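Local coordinates for nucleosome assembly protein 1, putative (Plasmodium falciparum, PDB 3FS3) that probably binds histones and takes part in nucleosome assembly, as a chaperone of the nucleosome assembly protein (NAP) family, at residues F158-Y163 and L275-R280; K177-K182 and G269-A274. All coordinates share one frame; numbering follows the deposited sequence.

Contact 1. Residues F158-Y163 and L275-R280; sequences FILSFY and LTIKER
One face of the Phe158 ring is overlaid by the aliphatic chain of Lys278, and an edge of the Phe162 ring receives the end of Ile277. Lys278 CD sits almost exactly above the middle of the Phe158 ring, 3.6 Å from the centroid and 7° off the ring normal, a CH-pi contact; the next methylene, CE, hangs over the CG and CD2 side of the same face. Leu160 CG of the same strand lies at the Phe158 edge, in the ring plane. At Phe162 the meeting is of another kind: Ile277 CD1 arrives near the plane of the ring, 3.7 Å from Phe162 CZ, the two side chains running toward each other from opposite directions.

Leu160 fills the middle. Its CD2 methyl lies 4.0 Å from Lys278 CB, with Ile277 CG2 more loosely alongside at 4.4 Å from the same CD2.

Torsions account for the reach of the lysine. With CG trans to the backbone N (chi1 166°) and the chain extended through CE, Lys278 runs out from the helix toward Phe158 before turning at its last torsion to place NZ. NZ then stands 5.2 Å from the Phe158 centroid, too long for more than a weak cation-pi attraction.

Strand 158-163 and helix 275-280 run nearly at right angles, their axes 9.8 Å apart at closest approach. Strand alternation puts Phe158, Leu160 and Phe162 on the sheet face that the helix packs on; Phe158 and Leu160 are directed at the helix, while Phe162 reaches it through its ring end. Phe241 meets Phe162 edge-to-face, and Ile143 of strand 140-147 touches Ile277. No hydrogen bond joins the two segments; dispersion and exclusion of water therefore join helix and sheet here, with a lysine contributing chiefly its hydrocarbon chain.

Contact 2. Residues K177-K182 and G269-A274; sequences KTYHMK and GDYEVA
Tyr179 and Lys177 reach from strand 177-181 to one carboxylate, that of Asp270, where helix 260-289 packs across the four-stranded antiparallel sheet of this NAP-family protein. The polar interactions converge on Asp270. Tyr179 OH donates a hydrogen bond to Asp270 OD1, which lies at the edge of the ring, near its plane; the modelled 2.5 Å between OH and OD1 is shorter than usual, and its exact length is doubtful at this resolution. Ring and carboxylate planes are 46° apart. Lys177 approaches from the opposite direction to Asp270, its NZ forming a salt bridge with OD2 at 2.9 Å and a weak hydrogen bond to OD1. The ammonium also bonds to the backbone O of Phe240, and its charge would probably favour an ionised carboxylate.

The aromatic contact is an offset edge-to-face pair. Tyr271 turns its edge to the face of Tyr179, centroids 5.8 Å apart and planes at 69°. A chi1 of -174°, CG lying opposite the backbone N, swings the Tyr271 ring off the helix to the strand. Its other strand partner is Met181, a Met-aromatic contact in which SD stands obliquely, 5.0 Å from the Tyr271 centroid.

Apolar packing brings Ala274 against Tyr179, while the Phe158 ring of the adjoining strand meets the Tyr179 ring. The methyl CB of Ala274 lies 3.2 Å from Tyr179 CZ, the carbon that bears the hydroxyl, a tight approach.

From the N terminus, the chain passes the long helix 49-99 and strand 140-147 before reaching 158-163 and then 177-182, consecutive antiparallel neighbours in the sheet. Beyond strand 192-197 it returns as helix 260-289, which meets the later strand first: 269-274 closes contact 2, and the next turns, 275-280, close contact 1. Contact 2 is therefore enclosed within the larger loop of contact 1, and the two do not cross. Their centres lie about 9 Å apart. Backbone hydrogen bonds between the strands, Leu160 N to Lys177 O among them, join the contacts directly. Together the two contacts tie successive turns of helix 260-289 to the two central strands.

Contact 1. Residues F158-Y163 and L275-R280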
ATOM      1  N   PHE A 158       3.656 -13.593  -7.770  1.00 45.41           N
ATOM      2  CA  PHE A 158       3.386 -14.673  -6.830  1.00 41.70           C
ATOM      3  C   PHE A 158       2.350 -15.664  -7.352  1.00 38.90           C
ATOM      4  O   PHE A 158       1.594 -15.372  -8.281  1.00 37.81           O
ATOM      5  CB  PHE A 158       2.931 -14.092  -5.487  1.00 39.33           C
ATOM      6  CG  PHE A 158       1.606 -13.382  -5.547  1.00 38.18           C
ATOM      7  CD1 PHE A 158       0.422 -14.071  -5.314  1.00 34.64           C
ATOM      8  CD2 PHE A 158       1.542 -12.025  -5.840  1.00 38.11           C
ATOM      9  CE1 PHE A 158      -0.803 -13.419  -5.368  1.00 33.35           C
ATOM     10  CE2 PHE A 158       0.317 -11.368  -5.897  1.00 36.98           C
ATOM     11  CZ  PHE A 158      -0.858 -12.072  -5.660  1.00 32.02           C
ATOM     12  N   ILE A 159       2.323 -16.844  -6.748  1.00 35.66           N
ATOM     13  CA  ILE A 159       1.385 -17.874  -7.156  1.00 33.23           C
ATOM     14  C   ILE A 159       0.683 -18.491  -5.955  1.00 31.27           C
ATOM     15  O   ILE A 159       1.329 -18.956  -5.015  1.00 34.23           O
ATOM     16  CB  ILE A 159       2.112 -18.958  -7.999  1.00 32.83           C
ATOM     17  CG1 ILE A 159       1.199 -20.162  -8.240  1.00 36.77           C
ATOM     18  CG2 ILE A 159       3.414 -19.352  -7.336  1.00 34.78           C
ATOM     19  CD1 ILE A 159       1.305 -21.239  -7.186  1.00 41.07           C
ATOM     20  N   LEU A 160      -0.648 -18.469  -5.983  1.00 26.90           N
ATOM     21  CA  LEU A 160      -1.459 -19.037  -4.909  1.00 22.49           C
ATOM     22  C   LEU A 160      -1.851 -20.474  -5.253  1.00 22.20           C
ATOM     23  O   LEU A 160      -2.356 -20.739  -6.339  1.00 22.91           O
ATOM     24  CB  LEU A 160      -2.722 -18.203  -4.710  1.00 19.17           C
ATOM     25  CG  LEU A 160      -2.543 -16.774  -4.213  1.00 18.44           C
ATOM     26  CD1 LEU A 160      -3.910 -16.092  -4.189  1.00 19.97           C
ATOM     27  CD2 LEU A 160      -1.893 -16.773  -2.824  1.00 16.00           C
ATOM     28  N   SER A 161      -1.618 -21.404  -4.333  1.00 22.94           N
ATOM     29  CA  SER A 161      -1.961 -22.802  -4.583  1.00 22.70           C
ATOM     30  C   SER A 161      -2.998 -23.316  -3.595  1.00 23.34           C
ATOM     31  O   SER A 161      -2.882 -23.104  -2.390  1.00 25.79           O
ATOM     32  CB  SER A 161      -0.712 -23.686  -4.510  1.00 25.59           C
ATOM     33  OG  SER A 161       0.217 -23.339  -5.521  1.00 30.44           O
ATOM     34  N   PHE A 162      -4.012 -23.987  -4.129  1.00 24.12           N
ATOM     35  CA  PHE A 162      -5.098 -24.559  -3.344  1.00 21.96           C
ATOM     36  C   PHE A 162      -5.026 -26.083  -3.485  1.00 22.67           C
ATOM     37  O   PHE A 162      -5.309 -26.635  -4.551  1.00 21.48           O
ATOM     38  CB  PHE A 162      -6.435 -24.025  -3.865  1.00 24.77           C
ATOM     39  CG  PHE A 162      -6.575 -22.526  -3.751  1.00 26.07           C
ATOM     40  CD1 PHE A 162      -7.363 -21.958  -2.753  1.00 25.40           C
ATOM     41  CD2 PHE A 162      -5.888 -21.686  -4.618  1.00 23.07           C
ATOM     42  CE1 PHE A 162      -7.464 -20.573  -2.623  1.00 28.19           C
ATOM     43  CE2 PHE A 162      -5.982 -20.300  -4.498  1.00 28.73           C
ATOM     44  CZ  PHE A 162      -6.774 -19.742  -3.494  1.00 27.12           C
ATOM     45  N   TYR A 163      -4.629 -26.755  -2.408  1.00 20.85           N
ATOM     46  CA  TYR A 163      -4.491 -28.203  -2.416  1.00 22.25           C
ATOM     47  C   TYR A 163      -5.788 -28.868  -1.976  1.00 25.27           C
ATOM     48  O   TYR A 163      -6.334 -28.551  -0.919  1.00 25.73           O
ATOM     49  CB  TYR A 163      -3.340 -28.617  -1.497  1.00 23.48           C
ATOM     50  CG  TYR A 163      -1.997 -28.086  -1.953  1.00 28.54           C
ATOM     51  CD1 TYR A 163      -1.075 -28.912  -2.604  1.00 28.52           C
ATOM     52  CD2 TYR A 163      -1.661 -26.744  -1.770  1.00 26.34           C
ATOM     53  CE1 TYR A 163       0.147 -28.408  -3.066  1.00 27.86           C
ATOM     54  CE2 TYR A 163      -0.453 -26.237  -2.225  1.00 28.75           C
ATOM     55  CZ  TYR A 163       0.445 -27.069  -2.875  1.00 29.24           C
ATOM     56  OH  TYR A 163       1.618 -26.539  -3.359  1.00 34.05           O
ATOM     57  N   LEU A 275      -5.154 -11.010  -2.857  1.00 30.28           N
ATOM     58  CA  LEU A 275      -4.333 -10.288  -1.903  1.00 31.53           C
ATOM     59  C   LEU A 275      -4.731 -10.637  -0.471  1.00 30.74           C
ATOM     60  O   LEU A 275      -3.883 -10.768   0.404  1.00 28.20           O
ATOM     61  CB  LEU A 275      -4.484  -8.783  -2.131  1.00 33.61           C
ATOM     62  CG  LEU A 275      -3.318  -7.920  -1.653  1.00 38.12           C
ATOM     63  CD1 LEU A 275      -2.088  -8.206  -2.513  1.00 40.65           C
ATOM     64  CD2 LEU A 275      -3.695  -6.453  -1.761  1.00 42.96           C
ATOM     65  N   THR A 276      -6.031 -10.782  -0.240  1.00 30.32           N
ATOM     66  CA  THR A 276      -6.533 -11.106   1.084  1.00 30.30           C
ATOM     67  C   THR A 276      -6.104 -12.512   1.492  1.00 29.75           C
ATOM     68  O   THR A 276      -5.741 -12.747   2.644  1.00 28.39           O
ATOM     69  CB  THR A 276      -8.069 -11.014   1.132  1.00 30.19           C
ATOM     70  OG1 THR A 276      -8.474  -9.686   0.782  1.00 40.99           O
ATOM     71  CG2 THR A 276      -8.583 -11.336   2.521  1.00 31.73           C
ATOM     72  N   ILE A 277      -6.149 -13.444   0.547  1.00 26.76           N
ATOM     73  CA  ILE A 277      -5.753 -14.813   0.836  1.00 26.89           C
ATOM     74  C   ILE A 277      -4.266 -14.844   1.138  1.00 27.87           C
ATOM     75  O   ILE A 277      -3.827 -15.452   2.106  1.00 26.02           O
ATOM     76  CB  ILE A 277      -6.054 -15.749  -0.357  1.00 26.92           C
ATOM     77  CG1 ILE A 277      -7.569 -15.938  -0.487  1.00 25.51           C
ATOM     78  CG2 ILE A 277      -5.334 -17.092  -0.169  1.00 23.98           C
ATOM     79  CD1 ILE A 277      -7.995 -16.827  -1.640  1.00 23.86           C
ATOM     80  N   LYS A 278      -3.502 -14.157   0.300  1.00 29.95           N
ATOM     81  CA  LYS A 278      -2.056 -14.086   0.431  1.00 32.74           C
ATOM     82  C   LYS A 278      -1.566 -13.406   1.704  1.00 32.45           C
ATOM     83  O   LYS A 278      -0.720 -13.941   2.412  1.00 34.11           O
ATOM     84  CB  LYS A 278      -1.482 -13.356  -0.791  1.00 37.36           C
ATOM     85  CG  LYS A 278      -0.034 -12.910  -0.664  1.00 39.39           C
ATOM     86  CD  LYS A 278       0.459 -12.346  -1.994  1.00 42.47           C
ATOM     87  CE  LYS A 278       1.916 -11.911  -1.930  1.00 43.05           C
ATOM     88  NZ  LYS A 278       2.109 -10.698  -1.079  1.00 41.70           N
ATOM     89  N   GLU A 279      -2.109 -12.235   2.002  1.00 32.38           N
ATOM     90  CA  GLU A 279      -1.656 -11.481   3.166  1.00 36.16           C
ATOM     91  C   GLU A 279      -2.441 -11.676   4.454  1.00 33.89           C
ATOM     92  O   GLU A 279      -1.940 -11.369   5.532  1.00 33.02           O
ATOM     93  CB  GLU A 279      -1.639  -9.992   2.829  1.00 38.26           C
ATOM     94  CG  GLU A 279      -0.944  -9.664   1.527  1.00 43.71           C
ATOM     95  CD  GLU A 279      -0.775  -8.175   1.325  1.00 50.50           C
ATOM     96  OE1 GLU A 279      -1.798  -7.453   1.331  1.00 50.63           O
ATOM     97  OE2 GLU A 279       0.382  -7.728   1.163  1.00 54.68           O
ATOM     98  N   ARG A 280      -3.661 -12.186   4.347  1.00 32.58           N
ATOM     99  CA  ARG A 280      -4.503 -12.365   5.520  1.00 32.57           C
ATOM    100  C   ARG A 280      -4.817 -13.801   5.916  1.00 30.01           C
ATOM    101  O   ARG A 280      -4.495 -14.219   7.025  1.00 32.81           O
ATOM    102  CB  ARG A 280      -5.805 -11.580   5.331  1.00 35.03           C
ATOM    103  CG  ARG A 280      -5.708 -10.118   5.767  1.00 44.18           C
ATOM    104  CD  ARG A 280      -5.543 -10.052   7.280  1.00 51.15           C
ATOM    105  NE  ARG A 280      -5.742  -8.713   7.823  1.00 55.57           N
ATOM    106  CZ  ARG A 280      -5.917  -8.453   9.115  1.00 55.24           C
ATOM    107  NH1 ARG A 280      -5.916  -9.441   9.997  1.00 53.61           N
ATOM    108  NH2 ARG A 280      -6.099  -7.205   9.526  1.00 61.15           N
TER

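Contact 2. Residues K177-K182 and G269-A274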
ATOM      1  N   LYS A 177      -3.148 -20.178  -9.061  1.00 29.06           N
ATOM      2  CA  LYS A 177      -3.466 -18.910  -9.689  1.00 31.63           C
ATOM      3  C   LYS A 177      -2.166 -18.117  -9.645  1.00 33.09           C
ATOM      4  O   LYS A 177      -1.621 -17.866  -8.566  1.00 33.15           O
ATOM      5  CB  LYS A 177      -4.557 -18.193  -8.896  1.00 34.66           C
ATOM      6  CG  LYS A 177      -5.026 -16.880  -9.505  1.00 33.48           C
ATOM      7  CD  LYS A 177      -5.822 -17.111 -10.768  1.00 33.62           C
ATOM      8  CE  LYS A 177      -6.305 -15.795 -11.374  1.00 34.56           C
ATOM      9  NZ  LYS A 177      -7.477 -15.216 -10.676  1.00 33.79           N
ATOM     10  N   THR A 178      -1.659 -17.744 -10.817  1.00 35.18           N
ATOM     11  CA  THR A 178      -0.413 -16.996 -10.914  1.00 36.80           C
ATOM     12  C   THR A 178      -0.636 -15.525 -11.260  1.00 37.76           C
ATOM     13  O   THR A 178      -1.245 -15.202 -12.276  1.00 37.24           O
ATOM     14  CB  THR A 178       0.514 -17.608 -11.979  1.00 39.56           C
ATOM     15  OG1 THR A 178       0.664 -19.011 -11.731  1.00 39.60           O
ATOM     16  CG2 THR A 178       1.893 -16.943 -11.935  1.00 38.65           C
ATOM     17  N   TYR A 179      -0.143 -14.638 -10.402  1.00 38.72           N
ATOM     18  CA  TYR A 179      -0.272 -13.204 -10.631  1.00 39.47           C
ATOM     19  C   TYR A 179       1.064 -12.659 -11.118  1.00 41.50           C
ATOM     20  O   TYR A 179       2.041 -12.629 -10.368  1.00 39.57           O
ATOM     21  CB  TYR A 179      -0.702 -12.494  -9.343  1.00 35.98           C
ATOM     22  CG  TYR A 179      -2.145 -12.760  -8.995  1.00 36.45           C
ATOM     23  CD1 TYR A 179      -3.169 -11.979  -9.531  1.00 35.76           C
ATOM     24  CD2 TYR A 179      -2.494 -13.852  -8.210  1.00 31.70           C
ATOM     25  CE1 TYR A 179      -4.508 -12.291  -9.297  1.00 36.40           C
ATOM     26  CE2 TYR A 179      -3.820 -14.173  -7.972  1.00 34.12           C
ATOM     27  CZ  TYR A 179      -4.823 -13.394  -8.517  1.00 36.00           C
ATOM     28  OH  TYR A 179      -6.134 -13.739  -8.286  1.00 38.70           O
ATOM     29  N   HIS A 180       1.099 -12.252 -12.385  1.00 44.53           N
ATOM     30  CA  HIS A 180       2.307 -11.702 -13.002  1.00 49.03           C
ATOM     31  C   HIS A 180       2.316 -10.192 -12.834  1.00 48.85           C
ATOM     32  O   HIS A 180       1.387  -9.510 -13.265  1.00 47.85           O
ATOM     33  CB  HIS A 180       2.344 -12.059 -14.489  1.00 49.15           C
ATOM     34  CG  HIS A 180       2.626 -13.506 -14.754  1.00 52.04           C
ATOM     35  ND1 HIS A 180       3.891 -14.046 -14.662  1.00 53.71           N
ATOM     36  CD2 HIS A 180       1.806 -14.526 -15.098  1.00 51.06           C
ATOM     37  CE1 HIS A 180       3.839 -15.336 -14.943  1.00 53.24           C
ATOM     38  NE2 HIS A 180       2.585 -15.652 -15.212  1.00 51.36           N
ATOM     39  N   MET A 181       3.365  -9.664 -12.213  1.00 51.14           N
ATOM     40  CA  MET A 181       3.430  -8.226 -11.989  1.00 53.85           C
ATOM     41  C   MET A 181       4.818  -7.605 -12.099  1.00 53.31           C
ATOM     42  O   MET A 181       5.832  -8.284 -11.935  1.00 49.82           O
ATOM     43  CB  MET A 181       2.831  -7.920 -10.626  1.00 55.38           C
ATOM     44  CG  MET A 181       1.465  -8.534 -10.461  1.00 56.02           C
ATOM     45  SD  MET A 181       1.004  -8.638  -8.761  1.00 57.70           S
ATOM     46  CE  MET A 181       0.453  -6.947  -8.503  1.00 55.44           C
ATOM     47  N   LYS A 182       4.835  -6.302 -12.379  1.00 55.54           N
ATOM     48  CA  LYS A 182       6.069  -5.535 -12.531  1.00 56.94           C
ATOM     49  C   LYS A 182       7.154  -5.952 -11.547  1.00 55.56           C
ATOM     50  O   LYS A 182       8.320  -6.073 -11.920  1.00 55.83           O
ATOM     51  CB  LYS A 182       5.776  -4.046 -12.380  1.00 55.53           C
ATOM     52  N   GLY A 269     -11.600  -6.850  -8.380  1.00 47.87           N
ATOM     53  CA  GLY A 269     -12.158  -7.674  -7.323  1.00 46.04           C
ATOM     54  C   GLY A 269     -11.403  -8.970  -7.115  1.00 45.67           C
ATOM     55  O   GLY A 269     -11.263  -9.452  -5.989  1.00 44.11           O
ATOM     56  N   ASP A 270     -10.913  -9.531  -8.214  1.00 43.94           N
ATOM     57  CA  ASP A 270     -10.172 -10.780  -8.193  1.00 39.56           C
ATOM     58  C   ASP A 270      -8.833 -10.596  -7.498  1.00 40.48           C
ATOM     59  O   ASP A 270      -8.416 -11.430  -6.693  1.00 39.62           O
ATOM     60  CB  ASP A 270      -9.959 -11.267  -9.628  1.00 41.89           C
ATOM     61  CG  ASP A 270      -9.210 -12.572  -9.696  1.00 41.76           C
ATOM     62  OD1 ASP A 270      -7.988 -12.561  -9.453  1.00 40.62           O
ATOM     63  OD2 ASP A 270      -9.846 -13.607  -9.992  1.00 44.09           O
ATOM     64  N   TYR A 271      -8.160  -9.496  -7.813  1.00 37.60           N
ATOM     65  CA  TYR A 271      -6.871  -9.214  -7.211  1.00 34.86           C
ATOM     66  C   TYR A 271      -7.048  -8.924  -5.725  1.00 35.96           C
ATOM     67  O   TYR A 271      -6.176  -9.235  -4.913  1.00 31.87           O
ATOM     68  CB  TYR A 271      -6.222  -8.012  -7.887  1.00 37.12           C
ATOM     69  CG  TYR A 271      -4.820  -7.750  -7.404  1.00 37.28           C
ATOM     70  CD1 TYR A 271      -3.784  -8.632  -7.706  1.00 36.89           C
ATOM     71  CD2 TYR A 271      -4.530  -6.637  -6.616  1.00 38.73           C
ATOM     72  CE1 TYR A 271      -2.491  -8.412  -7.233  1.00 40.98           C
ATOM     73  CE2 TYR A 271      -3.237  -6.408  -6.140  1.00 36.74           C
ATOM     74  CZ  TYR A 271      -2.227  -7.299  -6.451  1.00 39.27           C
ATOM     75  OH  TYR A 271      -0.952  -7.086  -5.976  1.00 44.87           O
ATOM     76  N   GLU A 272      -8.181  -8.327  -5.370  1.00 38.10           N
ATOM     77  CA  GLU A 272      -8.453  -7.998  -3.977  1.00 37.76           C
ATOM     78  C   GLU A 272      -8.585  -9.293  -3.187  1.00 34.99           C
ATOM     79  O   GLU A 272      -8.081  -9.415  -2.071  1.00 35.08           O
ATOM     80  CB  GLU A 272      -9.743  -7.184  -3.865  1.00 41.54           C
ATOM     81  CG  GLU A 272      -9.838  -6.351  -2.596  1.00 48.28           C
ATOM     82  CD  GLU A 272     -11.205  -5.724  -2.409  1.00 52.03           C
ATOM     83  OE1 GLU A 272     -11.774  -5.218  -3.398  1.00 54.15           O
ATOM     84  OE2 GLU A 272     -11.709  -5.728  -1.265  1.00 58.23           O
ATOM     85  N   VAL A 273      -9.274 -10.264  -3.771  1.00 34.50           N
ATOM     86  CA  VAL A 273      -9.456 -11.555  -3.116  1.00 33.29           C
ATOM     87  C   VAL A 273      -8.108 -12.251  -2.947  1.00 32.20           C
ATOM     88  O   VAL A 273      -7.785 -12.735  -1.867  1.00 28.19           O
ATOM     89  CB  VAL A 273     -10.380 -12.474  -3.938  1.00 32.84           C
ATOM     90  CG1 VAL A 273     -10.394 -13.870  -3.336  1.00 29.72           C
ATOM     91  CG2 VAL A 273     -11.788 -11.893  -3.971  1.00 32.20           C
ATOM     92  N   ALA A 274      -7.327 -12.283  -4.022  1.00 31.19           N
ATOM     93  CA  ALA A 274      -6.022 -12.928  -4.012  1.00 32.11           C
ATOM     94  C   ALA A 274      -5.116 -12.331  -2.958  1.00 31.33           C
ATOM     95  O   ALA A 274      -4.399 -13.047  -2.257  1.00 29.95           O
ATOM     96  CB  ALA A 274      -5.374 -12.797  -5.373  1.00 34.21           C
TER